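Local coordinates for protein UDP-N-acetylmuramate--L-alanine ligase (PDB 1J6U) that catalyses the ATP-dependent joining of L-alanine to UDP-N-acetylmuramate, a cytoplasmic step in building the peptidoglycan cell wall, at residues K272-H277 with L341-E346. Numbering follows the deposited sequence.
Sequences KVPGFH and LQTAKE
Thr343, on helix 334-347, directs its CB toward Gly275, and that is where the two segments touch. Thr343 CB lies 3.7 Å from Gly275 CA, and the methyl Thr343 CG2 approaches Gly275 CA to 3.8 Å. Gly275 presents its bare alpha carbon to the threonine, and its positive phi of 95° is a conformation that glycine takes readily. Thr343 OG1 is about as near to the Gly275 backbone as to the proline ring, 4.2 Å from Pro274 CG, and the side chains of Pro274 and Thr343 cross at about a right angle. Phe313 lies against both Pro274 and Thr343, and Val347 also packs on the proline ring.

Polar contact between the segments runs through water. Glu346, one helical turn beyond Thr343, holds two waters on the same carboxylate oxygen, OE2, and each water donates to it. One of them accepts from Gly275 N at 2.7 Å. The other accepts from Phe276 N and lies 2.8 Å from Glu346 OE2. Two successive amides, those of Gly275 and Phe276, leading into helix 276-291, are thus tied to one acid. An extended chi2 of 168° carries the carboxylate out from its helix toward these waters, and its other oxygen, OE1, forms a salt bridge with Arg248 of strand 243-250.

The contact joins the middle domain to the C-terminal domain, in the three-domain architecture of Mur ligases. The Pro274 side chain is about 9 Å from that of Thr127, predicted to bind ATP. With a small nonpolar touch and no direct hydrogen bond between the segments, the chemistry is that of a lightly packed, water-bridged domain interface: two waters relay one carboxylate oxygen to two backbone N-H groups, and the Arg248 bridge probably helps keep that carboxylate charged and in place.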
loop_
_atom_site.group_PDB
_atom_site.type_symbol
_atom_site.label_atom_id
_atom_site.label_comp_id
_atom_site.label_asym_id
_atom_site.label_seq_id
_atom_site.Cartn_x
_atom_site.Cartn_y
_atom_site.Cartn_z
ATOM N N LYS A 272 9.724 -8.910 -11.526
ATOM C CA LYS A 272 10.737 -7.858 -11.617
ATOM C C LYS A 272 10.861 -7.378 -10.162
ATOM O O LYS A 272 11.950 -7.196 -9.634
ATOM C CB LYS A 272 10.215 -6.740 -12.499
ATOM C CG LYS A 272 11.197 -6.258 -13.519
ATOM N N VAL A 273 9.711 -7.244 -9.513
ATOM C CA VAL A 273 9.584 -6.833 -8.104
ATOM C C VAL A 273 10.224 -7.838 -7.130
ATOM O O VAL A 273 9.969 -9.033 -7.201
ATOM C CB VAL A 273 8.087 -6.630 -7.857
ATOM C CG1 VAL A 273 7.668 -7.197 -6.583
ATOM C CG2 VAL A 273 7.736 -5.136 -8.036
ATOM N N PRO A 274 11.032 -7.366 -6.171
ATOM C CA PRO A 274 11.646 -8.360 -5.275
ATOM C C PRO A 274 10.921 -8.621 -3.974
ATOM O O PRO A 274 9.887 -8.046 -3.714
ATOM C CB PRO A 274 13.035 -7.771 -5.019
ATOM C CG PRO A 274 12.703 -6.313 -4.843
ATOM C CD PRO A 274 11.661 -6.043 -5.994
ATOM N N GLY A 275 11.511 -9.484 -3.159
ATOM C CA GLY A 275 10.946 -9.841 -1.880
ATOM C C GLY A 275 10.095 -11.107 -1.920
ATOM O O GLY A 275 9.258 -11.345 -2.816
ATOM N N PHE A 276 10.334 -11.940 -0.929
ATOM C CA PHE A 276 9.604 -13.168 -0.766
ATOM C C PHE A 276 8.096 -12.892 -0.696
ATOM O O PHE A 276 7.284 -13.554 -1.347
ATOM C CB PHE A 276 10.032 -13.835 0.524
ATOM C CG PHE A 276 9.397 -15.145 0.732
ATOM C CD1 PHE A 276 9.824 -16.253 0.004
ATOM C CD2 PHE A 276 8.318 -15.276 1.602
ATOM C CE1 PHE A 276 9.186 -17.470 0.135
ATOM C CE2 PHE A 276 7.669 -16.495 1.738
ATOM C CZ PHE A 276 8.104 -17.592 1.002
ATOM N N HIS A 277 7.720 -11.894 0.084
ATOM C CA HIS A 277 6.314 -11.592 0.222
ATOM C C HIS A 277 5.645 -11.190 -1.067
ATOM O O HIS A 277 4.445 -11.416 -1.248
ATOM C CB HIS A 277 6.090 -10.572 1.353
ATOM C CG HIS A 277 6.441 -11.125 2.707
ATOM N ND1 HIS A 277 5.946 -10.609 3.882
ATOM C CD2 HIS A 277 7.204 -12.191 3.061
ATOM C CE1 HIS A 277 6.380 -11.336 4.899
ATOM N NE2 HIS A 277 7.145 -12.302 4.428
ATOM N N LEU A 341 15.240 -5.649 4.862
ATOM C CA LEU A 341 16.660 -5.841 4.809
ATOM C C LEU A 341 16.990 -7.178 4.184
ATOM O O LEU A 341 17.944 -7.289 3.412
ATOM C CB LEU A 341 17.265 -5.680 6.211
ATOM C CG LEU A 341 17.291 -4.213 6.664
ATOM C CD1 LEU A 341 18.087 -4.090 7.996
ATOM C CD2 LEU A 341 17.960 -3.362 5.563
ATOM N N GLN A 342 16.206 -8.197 4.496
ATOM C CA GLN A 342 16.472 -9.483 3.886
ATOM C C GLN A 342 16.290 -9.348 2.379
ATOM O O GLN A 342 17.100 -9.884 1.600
ATOM C CB GLN A 342 15.560 -10.544 4.455
ATOM C CG GLN A 342 15.906 -10.863 5.878
ATOM C CD GLN A 342 14.865 -11.755 6.547
ATOM O OE1 GLN A 342 13.831 -12.093 5.946
ATOM N NE2 GLN A 342 15.129 -12.136 7.801
ATOM N N THR A 343 15.278 -8.611 1.925
ATOM C CA THR A 343 15.215 -8.520 0.491
ATOM C C THR A 343 16.283 -7.598 -0.078
ATOM O O THR A 343 16.729 -7.809 -1.221
ATOM C CB THR A 343 13.749 -8.232 -0.065
ATOM O OG1 THR A 343 13.687 -7.016 -0.821
ATOM C CG2 THR A 343 12.773 -8.256 1.014
ATOM N N ALA A 344 16.744 -6.615 0.704
ATOM C CA ALA A 344 17.787 -5.708 0.195
ATOM C C ALA A 344 19.029 -6.570 -0.075
ATOM O O ALA A 344 19.685 -6.450 -1.104
ATOM C CB ALA A 344 18.114 -4.611 1.219
ATOM N N LYS A 345 19.334 -7.454 0.857
ATOM C CA LYS A 345 20.476 -8.340 0.694
ATOM C C LYS A 345 20.304 -9.343 -0.462
ATOM O O LYS A 345 21.261 -9.722 -1.087
ATOM C CB LYS A 345 20.739 -9.074 2.001
ATOM C CG LYS A 345 21.271 -8.146 3.105
ATOM C CD LYS A 345 22.596 -7.461 2.707
ATOM C CE LYS A 345 23.144 -6.612 3.866
ATOM N NZ LYS A 345 24.271 -5.679 3.520
ATOM N N GLU A 346 19.087 -9.784 -0.743
ATOM C CA GLU A 346 18.881 -10.700 -1.854
ATOM C C GLU A 346 19.119 -9.978 -3.167
ATOM O O GLU A 346 19.707 -10.543 -4.093
ATOM C CB GLU A 346 17.453 -11.227 -1.874
ATOM C CG GLU A 346 17.272 -12.482 -1.100
ATOM C CD GLU A 346 15.808 -12.824 -0.888
ATOM O OE1 GLU A 346 15.576 -13.892 -0.294
ATOM O OE2 GLU A 346 14.907 -12.034 -1.297
HETATM O O HOH W 1 13.795 -10.728 -3.812
HETATM O O HOH W 2 12.902 -11.415 0.623
#